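Local coordinates for protein Udp-n-acetylglucosamine pyrophosphorylase (Trypanosoma brucei, PDB 4BQH) that probably catalyses the transfer of a uridylyl group from UTP to N-acetylglucosamine 1-phosphate, giving UDP-N-acetylglucosamine and diphosphate, at residues P77-R91 / F423-G435. Sequence-based numbering, arbitrary orientation.
Sequences PAKDSFFDISSVDRR and FRIMQVDRDDEFG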
ATOM      1  N   PRO A  77       9.094  11.299 -17.404  1.00 18.17           N
ATOM      2  CA  PRO A  77       9.876  12.141 -16.516  1.00 19.18           C
ATOM      3  C   PRO A  77      11.173  12.539 -17.230  1.00 20.85           C
ATOM      4  O   PRO A  77      11.796  11.699 -17.890  1.00 22.77           O
ATOM      5  CB  PRO A  77      10.195  11.197 -15.340  1.00 18.45           C
ATOM      6  CG  PRO A  77       9.032  10.254 -15.313  1.00 17.19           C
ATOM      7  CD  PRO A  77       8.709  10.020 -16.758  1.00 17.78           C
ATOM      8  N   ALA A  78      11.562  13.796 -17.131  1.00 22.23           N
ATOM      9  CA  ALA A  78      12.776  14.233 -17.816  1.00 24.40           C
ATOM     10  C   ALA A  78      13.970  13.431 -17.298  1.00 25.67           C
ATOM     11  O   ALA A  78      14.050  13.122 -16.102  1.00 25.00           O
ATOM     12  CB  ALA A  78      12.988  15.723 -17.618  1.00 24.27           C
ATOM     13  N   LYS A  79      14.878  13.078 -18.208  1.00 27.54           N
ATOM     14  CA  LYS A  79      16.117  12.398 -17.842  1.00 28.61           C
ATOM     15  C   LYS A  79      16.762  13.143 -16.677  1.00 27.95           C
ATOM     16  O   LYS A  79      16.788  14.374 -16.667  1.00 28.39           O
ATOM     17  CB  LYS A  79      17.065  12.350 -19.052  1.00 31.43           C
ATOM     18  CG  LYS A  79      17.970  11.125 -19.075  1.00 33.94           C
ATOM     19  CD  LYS A  79      18.394  10.742 -20.487  1.00 36.69           C
ATOM     20  CE  LYS A  79      19.571  11.572 -20.978  1.00 37.00           C
ATOM     21  NZ  LYS A  79      20.109  11.049 -22.266  1.00 39.51           N
ATOM     22  N   ASP A  80      17.259  12.397 -15.691  1.00 27.73           N
ATOM     23  CA  ASP A  80      17.953  12.957 -14.527  1.00 26.70           C
ATOM     24  C   ASP A  80      17.125  13.946 -13.680  1.00 24.81           C
ATOM     25  O   ASP A  80      17.692  14.704 -12.911  1.00 24.58           O
ATOM     26  CB  ASP A  80      19.313  13.594 -14.927  1.00 29.75           C
ATOM     27  CG  ASP A  80      20.340  12.567 -15.421  1.00 31.92           C
ATOM     28  OD1 ASP A  80      20.294  11.392 -15.011  1.00 31.84           O
ATOM     29  OD2 ASP A  80      21.226  12.948 -16.222  1.00 34.08           O
ATOM     30  N   SER A  81      15.795  13.921 -13.788  1.00 23.35           N
ATOM     31  CA  SER A  81      14.944  14.898 -13.049  1.00 20.53           C
ATOM     32  C   SER A  81      14.401  14.454 -11.673  1.00 21.35           C
ATOM     33  O   SER A  81      13.857  15.262 -10.925  1.00 21.89           O
ATOM     34  CB  SER A  81      13.779  15.363 -13.925  1.00 21.75           C
ATOM     35  OG  SER A  81      12.791  14.337 -14.068  1.00 21.81           O
ATOM     36  N   PHE A  82      14.551  13.174 -11.343  1.00 17.74           N
ATOM     37  CA  PHE A  82      13.937  12.606 -10.141  1.00 15.80           C
ATOM     38  C   PHE A  82      15.026  11.980  -9.280  1.00 14.39           C
ATOM     39  O   PHE A  82      16.103  11.665  -9.783  1.00 14.03           O
ATOM     40  CB  PHE A  82      12.886  11.563 -10.537  1.00 15.11           C
ATOM     41  CG  PHE A  82      13.371  10.554 -11.544  1.00 14.78           C
ATOM     42  CD1 PHE A  82      13.988   9.365 -11.133  1.00 14.95           C
ATOM     43  CD2 PHE A  82      13.207  10.781 -12.913  1.00 15.07           C
ATOM     44  CE1 PHE A  82      14.424   8.422 -12.075  1.00 15.07           C
ATOM     45  CE2 PHE A  82      13.644   9.857 -13.849  1.00 15.30           C
ATOM     46  CZ  PHE A  82      14.245   8.679 -13.435  1.00 16.03           C
ATOM     47  N   PHE A  83      14.739  11.774  -7.998  1.00 13.25           N
ATOM     48  CA  PHE A  83      15.697  11.178  -7.070  1.00 12.06           C
ATOM     49  C   PHE A  83      15.787   9.687  -7.417  1.00 12.54           C
ATOM     50  O   PHE A  83      14.772   8.967  -7.352  1.00 11.98           O
ATOM     51  CB  PHE A  83      15.157  11.390  -5.651  1.00 12.40           C
ATOM     52  CG  PHE A  83      16.101  11.009  -4.532  1.00 12.14           C
ATOM     53  CD1 PHE A  83      17.487  11.142  -4.656  1.00 12.87           C
ATOM     54  CD2 PHE A  83      15.573  10.554  -3.332  1.00 12.73           C
ATOM     55  CE1 PHE A  83      18.330  10.804  -3.590  1.00 12.36           C
ATOM     56  CE2 PHE A  83      16.398  10.220  -2.266  1.00 13.33           C
ATOM     57  CZ  PHE A  83      17.778  10.341  -2.402  1.00 12.26           C
ATOM     58  N   ASP A  84      16.981   9.249  -7.815  1.00 11.25           N
ATOM     59  CA  ASP A  84      17.179   7.882  -8.265  1.00 12.26           C
ATOM     60  C   ASP A  84      18.175   7.166  -7.345  1.00 11.92           C
ATOM     61  O   ASP A  84      19.361   7.432  -7.373  1.00 12.76           O
ATOM     62  CB  ASP A  84      17.620   7.867  -9.730  1.00 12.71           C
ATOM     63  CG  ASP A  84      17.585   6.470 -10.358  1.00 12.70           C
ATOM     64  OD1 ASP A  84      17.641   5.468  -9.626  1.00 12.74           O
ATOM     65  OD2 ASP A  84      17.471   6.395 -11.600  1.00 14.05           O
ATOM     66  N   ILE A  85      17.662   6.255  -6.531  1.00 11.78           N
ATOM     67  CA  ILE A  85      18.503   5.453  -5.654  1.00 12.24           C
ATOM     68  C   ILE A  85      18.384   3.953  -5.995  1.00 12.07           C
ATOM     69  O   ILE A  85      18.486   3.097  -5.130  1.00 12.92           O
ATOM     70  CB  ILE A  85      18.218   5.790  -4.176  1.00 13.02           C
ATOM     71  CG1 ILE A  85      16.734   5.621  -3.843  1.00 13.45           C
ATOM     72  CG2 ILE A  85      18.641   7.225  -3.891  1.00 12.92           C
ATOM     73  CD1 ILE A  85      16.387   5.838  -2.381  1.00 14.81           C
ATOM     74  N   SER A  86      18.248   3.664  -7.287  1.00 11.77           N
ATOM     75  CA  SER A  86      17.796   2.347  -7.756  1.00 12.74           C
ATOM     76  C   SER A  86      18.904   1.300  -7.892  1.00 14.11           C
ATOM     77  O   SER A  86      18.625   0.170  -8.265  1.00 14.48           O
ATOM     78  CB  SER A  86      16.985   2.464  -9.059  1.00 12.94           C
ATOM     79  OG  SER A  86      17.800   2.937 -10.126  1.00 13.66           O
ATOM     80  N   SER A  87      20.141   1.656  -7.541  1.00 15.83           N
ATOM     81  CA  SER A  87      21.218   0.638  -7.464  1.00 17.98           C
ATOM     82  C   SER A  87      22.263   0.962  -6.395  1.00 19.27           C
ATOM     83  O   SER A  87      22.340   2.093  -5.921  1.00 17.70           O
ATOM     84  CB  SER A  87      21.889   0.465  -8.821  1.00 18.65           C
ATOM     85  OG  SER A  87      22.506   1.675  -9.206  1.00 21.56           O
ATOM     86  N   VAL A  88      23.069  -0.045  -6.032  1.00 20.71           N
ATOM     87  CA  VAL A  88      24.185   0.150  -5.089  1.00 23.67           C
ATOM     88  C   VAL A  88      25.037   1.363  -5.474  1.00 23.60           C
ATOM     89  O   VAL A  88      25.329   2.216  -4.627  1.00 24.49           O
ATOM     90  CB  VAL A  88      25.073  -1.121  -4.954  1.00 24.85           C
ATOM     91  CG1 VAL A  88      26.333  -0.808  -4.156  1.00 28.12           C
ATOM     92  CG2 VAL A  88      24.303  -2.245  -4.273  1.00 26.61           C
ATOM     93  N   ASP A  89      25.392   1.449  -6.755  1.00 25.49           N
ATOM     94  CA  ASP A  89      26.268   2.502  -7.278  1.00 27.87           C
ATOM     95  C   ASP A  89      25.638   3.891  -7.189  1.00 27.44           C
ATOM     96  O   ASP A  89      26.305   4.867  -6.836  1.00 27.08           O
ATOM     97  CB  ASP A  89      26.666   2.199  -8.734  1.00 31.56           C
ATOM     98  CG  ASP A  89      27.722   1.088  -8.849  1.00 36.27           C
ATOM     99  OD1 ASP A  89      28.533   0.910  -7.908  1.00 39.39           O
ATOM    100  OD2 ASP A  89      27.746   0.389  -9.889  1.00 37.11           O
ATOM    101  N   ARG A  90      24.345   3.983  -7.497  1.00 25.89           N
ATOM    102  CA  ARG A  90      23.658   5.275  -7.375  1.00 23.94           C
ATOM    103  C   ARG A  90      23.506   5.703  -5.924  1.00 22.57           C
ATOM    104  O   ARG A  90      23.490   6.897  -5.626  1.00 24.85           O
ATOM    105  CB  ARG A  90      22.297   5.220  -8.044  1.00 23.80           C
ATOM    106  CG  ARG A  90      22.348   5.046  -9.539  1.00 24.55           C
ATOM    107  CD  ARG A  90      20.941   4.819 -10.052  1.00 25.35           C
ATOM    108  NE  ARG A  90      20.874   4.678 -11.501  1.00 25.16           N
ATOM    109  CZ  ARG A  90      20.863   5.695 -12.366  1.00 27.08           C
ATOM    110  NH1 ARG A  90      20.935   6.960 -11.948  1.00 26.02           N
ATOM    111  NH2 ARG A  90      20.773   5.441 -13.668  1.00 26.89           N
ATOM    112  N   ARG A  91      23.392   4.748  -5.014  1.00 22.15           N
ATOM    113  CA  ARG A  91      23.306   5.087  -3.601  1.00 22.89           C
ATOM    114  C   ARG A  91      24.663   5.511  -3.024  1.00 24.28           C
ATOM    115  O   ARG A  91      24.723   6.389  -2.158  1.00 24.03           O
ATOM    116  CB  ARG A  91      22.685   3.959  -2.786  1.00 23.94           C
ATOM    117  CG  ARG A  91      21.223   3.708  -3.138  1.00 23.20           C
ATOM    118  CD  ARG A  91      20.556   2.799  -2.132  1.00 25.42           C
ATOM    119  NE  ARG A  91      21.168   1.477  -2.108  1.00 26.25           N
ATOM    120  CZ  ARG A  91      20.902   0.501  -2.978  1.00 26.69           C
ATOM    121  NH1 ARG A  91      20.027   0.679  -3.968  1.00 23.39           N
ATOM    122  NH2 ARG A  91      21.523  -0.664  -2.854  1.00 26.01           N
ATOM    123  N   PHE A 423       4.655  17.346  -6.810  1.00 10.08           N
ATOM    124  CA  PHE A 423       4.730  15.901  -7.118  1.00  9.68           C
ATOM    125  C   PHE A 423       6.181  15.455  -7.335  1.00  9.24           C
ATOM    126  O   PHE A 423       6.923  16.077  -8.101  1.00  9.12           O
ATOM    127  CB  PHE A 423       3.890  15.597  -8.376  1.00 10.09           C
ATOM    128  CG  PHE A 423       3.898  14.131  -8.767  1.00  9.80           C
ATOM    129  CD1 PHE A 423       2.934  13.264  -8.250  1.00 10.33           C
ATOM    130  CD2 PHE A 423       4.847  13.629  -9.634  1.00 10.44           C
ATOM    131  CE1 PHE A 423       2.919  11.933  -8.607  1.00  9.79           C
ATOM    132  CE2 PHE A 423       4.842  12.282 -10.012  1.00 10.24           C
ATOM    133  CZ  PHE A 423       3.872  11.436  -9.487  1.00 10.45           C
ATOM    134  N   ARG A 424       6.600  14.400  -6.639  1.00  9.01           N
ATOM    135  CA  ARG A 424       7.959  13.883  -6.817  1.00  8.91           C
ATOM    136  C   ARG A 424       7.962  12.370  -7.034  1.00  8.86           C
ATOM    137  O   ARG A 424       7.084  11.641  -6.549  1.00  8.63           O
ATOM    138  CB  ARG A 424       8.829  14.215  -5.605  1.00  8.99           C
ATOM    139  CG  ARG A 424       9.026  15.716  -5.322  1.00  9.55           C
ATOM    140  CD  ARG A 424       9.965  16.286  -6.372  1.00 10.40           C
ATOM    141  NE  ARG A 424      10.225  17.723  -6.170  1.00 10.72           N
ATOM    142  CZ  ARG A 424       9.540  18.711  -6.733  1.00 12.01           C
ATOM    143  NH1 ARG A 424       8.496  18.462  -7.533  1.00 11.60           N
ATOM    144  NH2 ARG A 424       9.895  19.976  -6.474  1.00 12.43           N
ATOM    145  N   ILE A 425       8.966  11.924  -7.774  1.00  9.01           N
ATOM    146  CA  ILE A 425       9.220  10.498  -8.010  1.00  8.95           C
ATOM    147  C   ILE A 425      10.497  10.119  -7.275  1.00  9.40           C
ATOM    148  O   ILE A 425      11.504  10.860  -7.334  1.00  9.25           O
ATOM    149  CB  ILE A 425       9.453  10.247  -9.508  1.00  9.37           C
ATOM    150  CG1 ILE A 425       8.113  10.374 -10.258  1.00  9.82           C
ATOM    151  CG2 ILE A 425      10.097   8.862  -9.729  1.00  9.52           C
ATOM    152  CD1 ILE A 425       8.240  10.462 -11.775  1.00 10.21           C
ATOM    153  N   MET A 426      10.472   8.964  -6.606  1.00  9.52           N
ATOM    154  CA  MET A 426      11.685   8.377  -6.024  1.00 10.48           C
ATOM    155  C   MET A 426      11.867   6.995  -6.676  1.00 10.12           C
ATOM    156  O   MET A 426      11.071   6.099  -6.454  1.00  9.95           O
ATOM    157  CB  MET A 426      11.579   8.280  -4.494  1.00 11.91           C
ATOM    158  CG  MET A 426      12.872   7.811  -3.822  1.00 14.46           C
ATOM    159  SD  MET A 426      12.765   8.039  -2.023  1.00 20.88           S
ATOM    160  CE  MET A 426      11.770   6.696  -1.574  1.00 17.80           C
ATOM    161  N   GLN A 427      12.879   6.877  -7.528  1.00 10.13           N
ATOM    162  CA  GLN A 427      13.142   5.627  -8.248  1.00 10.13           C
ATOM    163  C   GLN A 427      14.005   4.755  -7.330  1.00  9.96           C
ATOM    164  O   GLN A 427      15.092   5.158  -6.960  1.00 10.13           O
ATOM    165  CB  GLN A 427      13.849   5.908  -9.578  1.00 10.70           C
ATOM    166  CG  GLN A 427      14.149   4.654 -10.419  1.00 11.52           C
ATOM    167  CD  GLN A 427      13.139   4.413 -11.538  1.00 12.43           C
ATOM    168  OE1 GLN A 427      11.924   4.386 -11.308  1.00 13.21           O
ATOM    169  NE2 GLN A 427      13.646   4.227 -12.759  1.00 12.24           N
ATOM    170  N   VAL A 428      13.497   3.576  -6.980  1.00  9.75           N
ATOM    171  CA  VAL A 428      14.129   2.702  -5.987  1.00  9.97           C
ATOM    172  C   VAL A 428      14.507   1.351  -6.611  1.00 10.10           C
ATOM    173  O   VAL A 428      14.088   1.021  -7.715  1.00  9.38           O
ATOM    174  CB  VAL A 428      13.243   2.482  -4.724  1.00 10.44           C
ATOM    175  CG1 VAL A 428      12.972   3.798  -4.009  1.00 10.58           C
ATOM    176  CG2 VAL A 428      11.923   1.768  -5.064  1.00 10.76           C
ATOM    177  N   ASP A 429      15.292   0.593  -5.850  1.00 11.08           N
ATOM    178  CA  ASP A 429      15.804  -0.705  -6.216  1.00 12.53           C
ATOM    179  C   ASP A 429      14.713  -1.768  -6.011  1.00 11.76           C
ATOM    180  O   ASP A 429      14.375  -2.088  -4.875  1.00 11.33           O
ATOM    181  CB  ASP A 429      17.013  -0.953  -5.287  1.00 14.77           C
ATOM    182  CG  ASP A 429      17.945  -2.024  -5.785  1.00 17.57           C
ATOM    183  OD1 ASP A 429      17.448  -3.073  -6.265  1.00 18.51           O
ATOM    184  OD2 ASP A 429      19.196  -1.809  -5.644  1.00 19.55           O
ATOM    185  N   ARG A 430      14.197  -2.344  -7.097  1.00 11.63           N
ATOM    186  CA  ARG A 430      13.040  -3.242  -7.027  1.00 12.31           C
ATOM    187  C   ARG A 430      13.297  -4.396  -6.068  1.00 13.02           C
ATOM    188  O   ARG A 430      12.452  -4.761  -5.264  1.00 13.45           O
ATOM    189  CB  ARG A 430      12.678  -3.793  -8.418  1.00 12.77           C
ATOM    190  CG  ARG A 430      11.448  -4.704  -8.406  1.00 13.57           C
ATOM    191  CD  ARG A 430      11.259  -5.408  -9.747  1.00 14.63           C
ATOM    192  NE  ARG A 430      11.061  -4.457 -10.840  1.00 14.81           N
ATOM    193  CZ  ARG A 430       9.994  -4.433 -11.650  1.00 15.71           C
ATOM    194  NH1 ARG A 430       8.990  -5.291 -11.490  1.00 14.81           N
ATOM    195  NH2 ARG A 430       9.934  -3.530 -12.625  1.00 15.82           N
ATOM    196  N   ASP A 431      14.493  -4.953  -6.162  1.00 13.60           N
ATOM    197  CA  ASP A 431      14.792  -6.138  -5.388  1.00 15.02           C
ATOM    198  C   ASP A 431      14.948  -5.858  -3.893  1.00 14.71           C
ATOM    199  O   ASP A 431      15.000  -6.802  -3.109  1.00 15.08           O
ATOM    200  CB  ASP A 431      15.996  -6.860  -5.985  1.00 17.01           C
ATOM    201  CG  ASP A 431      15.661  -7.558  -7.305  1.00 19.30           C
ATOM    202  OD1 ASP A 431      14.573  -7.356  -7.879  1.00 21.48           O
ATOM    203  OD2 ASP A 431      16.494  -8.337  -7.770  1.00 22.99           O
ATOM    204  N   ASP A 432      14.987  -4.581  -3.505  1.00 14.00           N
ATOM    205  CA  ASP A 432      15.026  -4.193  -2.100  1.00 14.00           C
ATOM    206  C   ASP A 432      13.641  -3.765  -1.584  1.00 13.61           C
ATOM    207  O   ASP A 432      13.433  -3.658  -0.369  1.00 13.35           O
ATOM    208  CB  ASP A 432      16.016  -3.025  -1.884  1.00 16.16           C
ATOM    209  CG  ASP A 432      17.476  -3.434  -2.058  1.00 19.87           C
ATOM    210  OD1 ASP A 432      17.804  -4.641  -1.905  1.00 21.67           O
ATOM    211  OD2 ASP A 432      18.303  -2.527  -2.319  1.00 20.71           O
ATOM    212  N   GLU A 433      12.701  -3.524  -2.500  1.00 11.73           N
ATOM    213  CA  GLU A 433      11.533  -2.725  -2.180  1.00 12.47           C
ATOM    214  C   GLU A 433      10.199  -3.321  -2.626  1.00 11.90           C
ATOM    215  O   GLU A 433       9.168  -2.889  -2.161  1.00 11.96           O
ATOM    216  CB  GLU A 433      11.689  -1.330  -2.812  1.00 13.08           C
ATOM    217  CG  GLU A 433      12.825  -0.481  -2.248  1.00 14.40           C
ATOM    218  CD  GLU A 433      12.370   0.483  -1.159  1.00 16.46           C
ATOM    219  OE1 GLU A 433      11.178   0.784  -1.088  1.00 15.66           O
ATOM    220  OE2 GLU A 433      13.224   0.960  -0.387  1.00 18.64           O
ATOM    221  N   PHE A 434      10.214  -4.313  -3.517  1.00 11.90           N
ATOM    222  CA  PHE A 434       8.969  -4.747  -4.139  1.00 12.36           C
ATOM    223  C   PHE A 434       8.984  -6.250  -4.423  1.00 12.30           C
ATOM    224  O   PHE A 434       9.622  -6.679  -5.377  1.00 13.39           O
ATOM    225  CB  PHE A 434       8.773  -3.938  -5.443  1.00 12.63           C
ATOM    226  CG  PHE A 434       7.497  -4.256  -6.201  1.00 13.08           C
ATOM    227  CD1 PHE A 434       6.250  -3.954  -5.665  1.00 12.88           C
ATOM    228  CD2 PHE A 434       7.563  -4.846  -7.464  1.00 13.41           C
ATOM    229  CE1 PHE A 434       5.086  -4.270  -6.366  1.00 13.27           C
ATOM    230  CE2 PHE A 434       6.412  -5.129  -8.195  1.00 13.56           C
ATOM    231  CZ  PHE A 434       5.168  -4.828  -7.650  1.00 13.84           C
ATOM    232  N   GLY A 435       8.239  -7.004  -3.603  1.00 12.44           N
ATOM    233  CA  GLY A 435       8.113  -8.482  -3.683  1.00 12.31           C
ATOM    234  C   GLY A 435       6.662  -8.832  -3.379  1.00 12.18           C
ATOM    235  O   GLY A 435       6.330  -9.271  -2.263  1.00 12.39           O
TER
HETATM  236  O   HOH W   1      16.524   4.457 -13.376  1.00 14.81           O
HETATM  237  O   HOH W   2      16.457   1.811  -3.389  1.00 16.41           O
HETATM  238  O   HOH W   3      22.318  -2.682  -6.917  1.00 40.20           O
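Phe83 with Met426 and Asp84 with Gln427 form two successive parallel bridges. In the parallel pattern, Gln427 bonds to the residues flanking its partner Asp84: its N donates to Phe83 O (2.8 Å) and its O accepts from Ile85 N (2.8 Å). Packing is tight here. Long, flexible Met426 lies alongside Phe83, its CG 3.9 Å from CD2, with the sulfur obliquely placed in a Met-aromatic contact. Branched, apolar Ile425 fills in between Phe82 (CB to CB 3.8 Å) and Pro77 (CD1 to CG 3.6 Å). On the other face, Phe82 brings CE1 obliquely to within 3.6 Å of Gln427 CB; glutamine suits both neighbours, its methylenes meeting the ring while OE1 reaches Thr308 and NE2 a water shared with Asp84 OD2.

The far end is looser and wetter. Arg91, bent at chi3, puts NH1 3.1 Å from Asp429 OD2, an almost straight bond (168°) to the anti lone pair. Guanidinium suits this place because NH1 also serves Ile85 O in its plane; Asp432, which pairs with Arg461, adds only a long, charge-only attraction. Water bridges Ile85 O to Asp429 N.

Strand 83-84 thus extends the mixed sheet of this GT-A-type uridylyltransferase fold beside strand 423-427, whose other neighbour is strand 304-309, while helices 95-110 and 291-300 pack against Phe83.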